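Local coordinates for putative prolyl-tRNA synthetase (Leishmania major, PDB 5XIL), which probably catalyses the ATP-dependent attachment of L-proline to tRNA(Pro), releasing AMP and diphosphate, at residues Cys48-Leu60 and Glu177-Leu189. Residues are numbered along the deposited sequence; the frame is centred on the assembly and turned at random.
Sequences CVQRFLGGKIEKL and EILECYASVYEQL
Phe52 is a knob in a hole formed by Ser184, Val185, Gln188 and Leu189. Leu189 lies over one face of the Phe52 ring, a CH-pi contact with CG 4.1 Å from the ring centroid. Val185 CG2 and Gln188 OE1 both lie at the ring's edge, in its plane, the amide oxygen 3.6 Å from Phe52 CZ; the amide and ring planes are 76° apart. A chi1 of 176° sets Phe52 CG opposite the backbone N and carries the ring into this hole, while Leu189 CD1 packs on Phe52 CB and Val49 CG2.

Farther along, Leu53 CD1 meets Cys181 CB at 3.8 Å, and its other methyl, CD2, touches the edge of the Tyr182 ring at CE1. The Cys181 sulfur touches both Lys56 CB and Leu60 CD1. Ile178 CD1 meets Leu60 CD1 and Ile57 CG2, the latter in one of two modelled conformers; Leu60 CD2 lies against the Glu177 side chain. Beside this apolar seam, one water bridges the helices, accepting from Lys56 NZ at 2.8 Å and donating to Ser184 OG. That hydroxyl is held by Glu180 O, 2.7 Å away, which Ser184 N approaches from the opposite face.

Segments 48-60 and 177-189 run roughly antiparallel (154°), their axes 10.2 Å apart at closest approach, as plain packing within the class II synthetase catalytic part, away from the metal sites. Strand 253-265 packs beneath Val49, Ile178 and Tyr182 through Trp262 and Leu264, and strand 131-139 meets Leu53 and Ile57 through Trp136 and Asn134; between those two runs strand 156-165, whose Gln159 is hydrogen-bonded to Tyr182 OH.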
ATOM      1  N   CYS A  48       8.318  -0.981   1.071  1.00 11.05           N
ATOM      2  CA  CYS A  48       8.842  -2.344   0.973  1.00 11.14           C
ATOM      3  C   CYS A  48       8.226  -3.225   2.033  1.00 10.84           C
ATOM      4  O   CYS A  48       7.841  -4.382   1.780  1.00 10.22           O
ATOM      5  CB  CYS A  48      10.362  -2.421   1.108  1.00 10.92           C
ATOM      6  SG  CYS A  48      11.212  -1.763  -0.335  1.00 12.45           S
ATOM      7  N   VAL A  49       8.136  -2.650   3.245  1.00 10.10           N
ATOM      8  CA  VAL A  49       7.494  -3.351   4.333  1.00 10.70           C
ATOM      9  C   VAL A  49       6.024  -3.618   4.064  1.00 11.12           C
ATOM     10  O   VAL A  49       5.483  -4.758   4.303  1.00 13.05           O
ATOM     11  CB  VAL A  49       7.677  -2.616   5.672  1.00 10.18           C
ATOM     12  CG1 VAL A  49       6.804  -3.241   6.765  1.00 12.05           C
ATOM     13  CG2 VAL A  49       9.142  -2.583   6.049  1.00 10.44           C
ATOM     14  N   GLN A  50       5.358  -2.609   3.551  1.00 11.57           N
ATOM     15  CA  GLN A  50       3.950  -2.768   3.199  1.00 14.11           C
ATOM     16  C   GLN A  50       3.732  -3.907   2.178  1.00 13.68           C
ATOM     17  O   GLN A  50       2.846  -4.721   2.338  1.00 12.64           O
ATOM     18  CB  GLN A  50       3.366  -1.499   2.609  1.00 16.82           C
ATOM     19  CG  GLN A  50       3.065  -0.455   3.607  1.00 21.48           C
ATOM     20  CD  GLN A  50       2.458   0.828   3.012  1.00 26.27           C
ATOM     21  OE1 GLN A  50       2.839   1.267   1.954  1.00 28.97           O
ATOM     22  NE2 GLN A  50       1.566   1.427   3.736  1.00 30.75           N
ATOM     23  N   ARG A  51       4.528  -3.943   1.130  1.00 14.28           N
ATOM     24  CA  ARG A  51       4.433  -4.987   0.136  1.00 14.79           C
ATOM     25  C   ARG A  51       4.655  -6.372   0.720  1.00 12.77           C
ATOM     26  O   ARG A  51       3.833  -7.260   0.525  1.00 11.39           O
ATOM     27  CB  ARG A  51       5.361  -4.708  -1.008  1.00 16.72           C
ATOM     28  CG  ARG A  51       4.843  -3.530  -1.831  1.00 23.32           C
ATOM     29  CD  ARG A  51       5.869  -3.089  -2.878  1.00 29.46           C
ATOM     30  NE  ARG A  51       5.376  -1.950  -3.648  1.00 32.72           N
ATOM     31  CZ  ARG A  51       6.175  -1.133  -4.336  1.00 38.30           C
ATOM     32  NH1 ARG A  51       7.463  -1.345  -4.357  1.00 34.97           N
ATOM     33  NH2 ARG A  51       5.674  -0.115  -5.017  1.00 44.15           N
ATOM     34  N   PHE A  52       5.726  -6.524   1.489  1.00 13.44           N
ATOM     35  CA  PHE A  52       6.254  -7.779   1.941  1.00 12.82           C
ATOM     36  C   PHE A  52       5.334  -8.299   3.039  1.00 13.54           C
ATOM     37  O   PHE A  52       4.914  -9.410   2.978  1.00 12.54           O
ATOM     38  CB  PHE A  52       7.684  -7.564   2.468  1.00 14.08           C
ATOM     39  CG  PHE A  52       8.356  -8.768   3.080  1.00 14.23           C
ATOM     40  CD1 PHE A  52       8.945  -9.741   2.281  1.00 16.77           C
ATOM     41  CD2 PHE A  52       8.379  -8.959   4.466  1.00 15.87           C
ATOM     42  CE1 PHE A  52       9.604 -10.825   2.845  1.00 18.94           C
ATOM     43  CE2 PHE A  52       9.053 -10.034   5.034  1.00 17.31           C
ATOM     44  CZ  PHE A  52       9.633 -10.979   4.223  1.00 16.98           C
ATOM     45  N   LEU A  53       5.143  -7.495   4.089  1.00 12.86           N
ATOM     46  CA  LEU A  53       4.255  -7.882   5.209  1.00 13.95           C
ATOM     47  C   LEU A  53       2.783  -7.967   4.776  1.00 13.15           C
ATOM     48  O   LEU A  53       2.093  -8.892   5.149  1.00 13.31           O
ATOM     49  CB  LEU A  53       4.379  -6.885   6.389  1.00 13.32           C
ATOM     50  CG  LEU A  53       3.483  -7.119   7.593  1.00 13.12           C
ATOM     51  CD1 LEU A  53       3.775  -8.501   8.158  1.00 13.59           C
ATOM     52  CD2 LEU A  53       3.730  -5.976   8.609  1.00 12.79           C
ATOM     53  N   GLY A  54       2.344  -7.046   3.958  1.00 13.09           N
ATOM     54  CA  GLY A  54       1.018  -7.094   3.355  1.00 14.89           C
ATOM     55  C   GLY A  54       0.771  -8.389   2.649  1.00 15.51           C
ATOM     56  O   GLY A  54      -0.323  -8.960   2.778  1.00 15.89           O
ATOM     57  N   GLY A  55       1.711  -8.804   1.836  1.00 14.24           N
ATOM     58  CA  GLY A  55       1.608 -10.059   1.130  1.00 15.71           C
ATOM     59  C   GLY A  55       1.429 -11.255   2.021  1.00 14.45           C
ATOM     60  O   GLY A  55       0.536 -12.105   1.809  1.00 16.77           O
ATOM     61  N   LYS A  56       2.240 -11.311   3.061  1.00 14.99           N
ATOM     62  CA  LYS A  56       2.236 -12.389   3.990  1.00 14.45           C
ATOM     63  C   LYS A  56       0.932 -12.468   4.779  1.00 14.57           C
ATOM     64  O   LYS A  56       0.390 -13.551   4.969  1.00 14.56           O
ATOM     65  CB  LYS A  56       3.412 -12.279   4.941  1.00 16.68           C
ATOM     66  CG  LYS A  56       4.771 -12.610   4.300  1.00 19.38           C
ATOM     67  CD  LYS A  56       5.868 -12.473   5.332  1.00 23.26           C
ATOM     68  CE  LYS A  56       7.128 -13.168   4.851  1.00 29.79           C
ATOM     69  NZ  LYS A  56       7.006 -14.564   5.317  1.00 30.94           N
ATOM     70  N   ILE A  57       0.419 -11.314   5.193  1.00 13.43           N
ATOM     71  CA  ILE A  57      -0.804 -11.419   5.994  0.51 13.80           C
ATOM     72  C   ILE A  57      -2.019 -11.714   5.076  1.00 13.44           C
ATOM     73  O   ILE A  57      -2.928 -12.432   5.497  1.00 13.63           O
ATOM     74  CB  ILE A  57      -1.007 -10.240   6.915  0.51 13.33           C
ATOM     75  CG1 ILE A  57      -1.154  -8.965   6.115  0.51 13.64           C
ATOM     76  CG2 ILE A  57       0.153 -10.129   7.888  0.51 12.84           C
ATOM     77  CD1 ILE A  57      -1.873  -7.912   6.903  0.51 13.64           C
ATOM     78  N   GLU A  58      -1.983 -11.283   3.813  1.00 13.75           N
ATOM     79  CA  GLU A  58      -3.023 -11.662   2.854  1.00 16.47           C
ATOM     80  C   GLU A  58      -3.004 -13.146   2.648  1.00 16.24           C
ATOM     81  O   GLU A  58      -4.054 -13.823   2.666  1.00 13.78           O
ATOM     82  CB  GLU A  58      -2.946 -10.868   1.524  1.00 20.45           C
ATOM     83  CG  GLU A  58      -3.940 -11.333   0.464  1.00 23.98           C
ATOM     84  CD  GLU A  58      -3.971 -10.478  -0.817  1.00 29.80           C
ATOM     85  OE1 GLU A  58      -3.846  -9.237  -0.778  1.00 29.87           O
ATOM     86  OE2 GLU A  58      -4.162 -11.077  -1.886  1.00 34.80           O
ATOM     87  N   LYS A  59      -1.817 -13.686   2.499  1.00 17.57           N
ATOM     88  CA  LYS A  59      -1.645 -15.094   2.258  1.00 20.28           C
ATOM     89  C   LYS A  59      -2.081 -15.923   3.469  1.00 19.72           C
ATOM     90  O   LYS A  59      -2.608 -17.041   3.317  1.00 17.46           O
ATOM     91  CB  LYS A  59      -0.177 -15.361   1.871  1.00 25.13           C
ATOM     92  CG  LYS A  59       0.077 -16.774   1.364  1.00 38.18           C
ATOM     93  CD  LYS A  59       1.490 -16.948   0.770  1.00 45.31           C
ATOM     94  CE  LYS A  59       1.687 -18.350   0.169  1.00 52.47           C
ATOM     95  NZ  LYS A  59       1.988 -19.343   1.226  1.00 52.61           N
ATOM     96  N   LEU A  60      -1.920 -15.400   4.671  1.00 17.01           N
ATOM     97  CA  LEU A  60      -2.477 -16.098   5.815  1.00 15.39           C
ATOM     98  C   LEU A  60      -3.982 -16.166   5.868  1.00 15.74           C
ATOM     99  O   LEU A  60      -4.525 -17.019   6.534  1.00 17.82           O
ATOM    100  CB  LEU A  60      -1.973 -15.531   7.132  1.00 15.90           C
ATOM    101  CG  LEU A  60      -0.534 -15.816   7.471  1.00 18.99           C
ATOM    102  CD1 LEU A  60      -0.065 -14.897   8.574  1.00 20.40           C
ATOM    103  CD2 LEU A  60      -0.276 -17.241   7.856  1.00 21.82           C
ATOM    104  N   GLU A 177       2.085 -17.047  14.072  1.00 14.11           N
ATOM    105  CA  GLU A 177       2.269 -16.864  12.644  1.00 14.35           C
ATOM    106  C   GLU A 177       2.592 -15.412  12.332  1.00 13.52           C
ATOM    107  O   GLU A 177       3.501 -15.128  11.516  1.00 12.53           O
ATOM    108  CB  GLU A 177       1.084 -17.335  11.819  1.00 16.44           C
ATOM    109  CG  GLU A 177       1.021 -18.875  11.727  1.00 20.69           C
ATOM    110  CD  GLU A 177      -0.335 -19.378  11.221  1.00 26.29           C
ATOM    111  OE1 GLU A 177      -1.383 -18.714  11.352  1.00 27.08           O
ATOM    112  OE2 GLU A 177      -0.366 -20.493  10.698  1.00 34.84           O
ATOM    113  N   ILE A 178       1.861 -14.538  12.973  1.00 11.69           N
ATOM    114  CA  ILE A 178       2.024 -13.126  12.783  1.00 12.55           C
ATOM    115  C   ILE A 178       3.378 -12.684  13.337  1.00 11.60           C
ATOM    116  O   ILE A 178       4.107 -11.923  12.682  1.00 10.35           O
ATOM    117  CB  ILE A 178       0.852 -12.322  13.417  1.00 12.55           C
ATOM    118  CG1 ILE A 178      -0.456 -12.538  12.649  1.00 13.63           C
ATOM    119  CG2 ILE A 178       1.214 -10.826  13.524  1.00 13.31           C
ATOM    120  CD1 ILE A 178      -0.492 -11.937  11.256  1.00 13.36           C
ATOM    121  N   LEU A 179       3.746 -13.197  14.510  1.00 11.03           N
ATOM    122  CA  LEU A 179       5.057 -12.932  15.046  1.00 11.66           C
ATOM    123  C   LEU A 179       6.172 -13.353  14.119  1.00 13.09           C
ATOM    124  O   LEU A 179       7.118 -12.580  13.934  1.00 12.38           O
ATOM    125  CB  LEU A 179       5.277 -13.577  16.448  1.00 12.58           C
ATOM    126  CG  LEU A 179       6.511 -13.027  17.170  1.00 13.22           C
ATOM    127  CD1 LEU A 179       6.235 -11.636  17.650  1.00 12.83           C
ATOM    128  CD2 LEU A 179       6.906 -13.928  18.323  1.00 14.41           C
ATOM    129  N   GLU A 180       6.030 -14.519  13.472  1.00 13.63           N
ATOM    130  CA  GLU A 180       6.994 -14.933  12.449  1.00 13.68           C
ATOM    131  C   GLU A 180       7.085 -13.981  11.277  1.00 12.47           C
ATOM    132  O   GLU A 180       8.198 -13.738  10.756  1.00 11.92           O
ATOM    133  CB  GLU A 180       6.768 -16.373  12.004  1.00 16.60           C
ATOM    134  CG  GLU A 180       7.096 -17.383  13.061  1.00 21.88           C
ATOM    135  CD  GLU A 180       8.528 -17.304  13.673  1.00 21.35           C
ATOM    136  OE1 GLU A 180       9.500 -16.998  13.010  1.00 23.59           O
ATOM    137  OE2 GLU A 180       8.625 -17.651  14.851  1.00 31.06           O
ATOM    138  N   CYS A 181       5.941 -13.422  10.858  1.00 11.59           N
ATOM    139  CA  CYS A 181       5.937 -12.419   9.849  1.00 11.63           C
ATOM    140  C   CYS A 181       6.762 -11.196  10.253  1.00 10.30           C
ATOM    141  O   CYS A 181       7.528 -10.657   9.435  1.00  9.22           O
ATOM    142  CB  CYS A 181       4.518 -11.933   9.503  1.00 11.88           C
ATOM    143  SG  CYS A 181       3.474 -13.159   8.739  1.00 15.38           S
ATOM    144  N   TYR A 182       6.586 -10.746  11.500  1.00  9.15           N
ATOM    145  CA  TYR A 182       7.297  -9.577  11.978  1.00  9.18           C
ATOM    146  C   TYR A 182       8.834  -9.889  12.064  1.00  9.64           C
ATOM    147  O   TYR A 182       9.675  -9.030  11.745  1.00  8.29           O
ATOM    148  CB  TYR A 182       6.709  -9.170  13.347  1.00  9.33           C
ATOM    149  CG  TYR A 182       5.298  -8.593  13.323  1.00  8.66           C
ATOM    150  CD1 TYR A 182       4.712  -8.134  12.128  1.00  9.62           C
ATOM    151  CD2 TYR A 182       4.556  -8.472  14.483  1.00  9.07           C
ATOM    152  CE1 TYR A 182       3.468  -7.579  12.127  1.00  9.40           C
ATOM    153  CE2 TYR A 182       3.338  -7.935  14.469  1.00  9.37           C
ATOM    154  CZ  TYR A 182       2.775  -7.467  13.331  1.00  9.70           C
ATOM    155  OH  TYR A 182       1.551  -6.811  13.365  1.00  9.94           O
ATOM    156  N   ALA A 183       9.171 -11.061  12.597  1.00  9.83           N
ATOM    157  CA  ALA A 183      10.545 -11.505  12.641  1.00 11.62           C
ATOM    158  C   ALA A 183      11.126 -11.455  11.223  1.00 11.26           C
ATOM    159  O   ALA A 183      12.298 -11.062  11.053  1.00 10.42           O
ATOM    160  CB  ALA A 183      10.692 -12.912  13.213  1.00 11.99           C
ATOM    161  N   SER A 184      10.362 -11.939  10.270  1.00 11.56           N
ATOM    162  CA  SER A 184      10.801 -11.977   8.875  1.00 12.30           C
ATOM    163  C   SER A 184      11.002 -10.597   8.287  1.00 10.28           C
ATOM    164  O   SER A 184      11.932 -10.374   7.534  1.00 11.27           O
ATOM    165  CB  SER A 184       9.866 -12.747   7.992  1.00 13.82           C
ATOM    166  OG  SER A 184       9.717 -14.033   8.515  1.00 21.95           O
ATOM    167  N   VAL A 185      10.133  -9.669   8.598  1.00 10.42           N
ATOM    168  CA  VAL A 185      10.401  -8.241   8.302  1.00 10.82           C
ATOM    169  C   VAL A 185      11.791  -7.793   8.698  1.00  9.88           C
ATOM    170  O   VAL A 185      12.576  -7.329   7.848  1.00 10.21           O
ATOM    171  CB  VAL A 185       9.323  -7.270   8.843  1.00 10.75           C
ATOM    172  CG1 VAL A 185       9.723  -5.816   8.629  1.00 10.25           C
ATOM    173  CG2 VAL A 185       8.006  -7.549   8.150  1.00 12.06           C
ATOM    174  N   TYR A 186      12.125  -7.943   9.973  1.00  9.70           N
ATOM    175  CA  TYR A 186      13.395  -7.499  10.469  1.00  9.33           C
ATOM    176  C   TYR A 186      14.548  -8.277   9.829  1.00  9.76           C
ATOM    177  O   TYR A 186      15.475  -7.672   9.298  1.00  9.62           O
ATOM    178  CB  TYR A 186      13.471  -7.701  11.989  1.00  8.52           C
ATOM    179  CG  TYR A 186      12.811  -6.545  12.716  1.00  8.76           C
ATOM    180  CD1 TYR A 186      13.469  -5.322  12.796  1.00  9.89           C
ATOM    181  CD2 TYR A 186      11.557  -6.627  13.284  1.00 10.21           C
ATOM    182  CE1 TYR A 186      12.933  -4.236  13.428  1.00  9.49           C
ATOM    183  CE2 TYR A 186      10.970  -5.540  13.938  1.00 10.07           C
ATOM    184  CZ  TYR A 186      11.694  -4.357  14.077  1.00 10.46           C
ATOM    185  OH  TYR A 186      11.200  -3.182  14.632  1.00 10.09           O
ATOM    186  N   GLU A 187      14.408  -9.582   9.797  1.00  9.67           N
ATOM    187  CA  GLU A 187      15.516 -10.433   9.342  1.00 12.15           C
ATOM    188  C   GLU A 187      15.745 -10.402   7.801  1.00 13.44           C
ATOM    189  O   GLU A 187      16.901 -10.203   7.327  1.00 12.83           O
ATOM    190  CB  GLU A 187      15.334 -11.879   9.823  1.00 13.46           C
ATOM    191  CG  GLU A 187      15.461 -12.106  11.306  1.00 14.56           C
ATOM    192  CD  GLU A 187      14.993 -13.484  11.775  1.00 16.26           C
ATOM    193  OE1 GLU A 187      14.231 -14.120  11.085  1.00 18.42           O
ATOM    194  OE2 GLU A 187      15.315 -13.907  12.909  1.00 18.13           O
ATOM    195  N   GLN A 188      14.654 -10.601   7.074  1.00 12.22           N
ATOM    196  CA  GLN A 188      14.704 -10.827   5.632  1.00 14.40           C
ATOM    197  C   GLN A 188      14.701  -9.531   4.890  1.00 14.47           C
ATOM    198  O   GLN A 188      15.376  -9.437   3.864  1.00 18.03           O
ATOM    199  CB  GLN A 188      13.573 -11.714   5.170  1.00 15.09           C
ATOM    200  CG  GLN A 188      13.685 -13.059   5.802  1.00 18.22           C
ATOM    201  CD  GLN A 188      12.581 -13.966   5.384  1.00 24.04           C
ATOM    202  OE1 GLN A 188      11.942 -13.798   4.317  1.00 31.64           O
ATOM    203  NE2 GLN A 188      12.312 -14.929   6.223  1.00 30.67           N
ATOM    204  N   LEU A 189      13.990  -8.501   5.374  1.00 12.73           N
ATOM    205  CA  LEU A 189      14.053  -7.198   4.706  1.00 12.43           C
ATOM    206  C   LEU A 189      15.118  -6.319   5.238  1.00 13.48           C
ATOM    207  O   LEU A 189      15.812  -5.652   4.481  1.00 10.75           O
ATOM    208  CB  LEU A 189      12.738  -6.439   4.712  1.00 13.94           C
ATOM    209  CG  LEU A 189      11.674  -6.802   3.737  1.00 15.98           C
ATOM    210  CD1 LEU A 189      10.579  -5.733   3.960  1.00 14.90           C
ATOM    211  CD2 LEU A 189      12.130  -6.674   2.301  1.00 16.35           C
TER
HETATM  212  O   HOH W   1       6.987 -15.436   8.028  1.00 27.87           O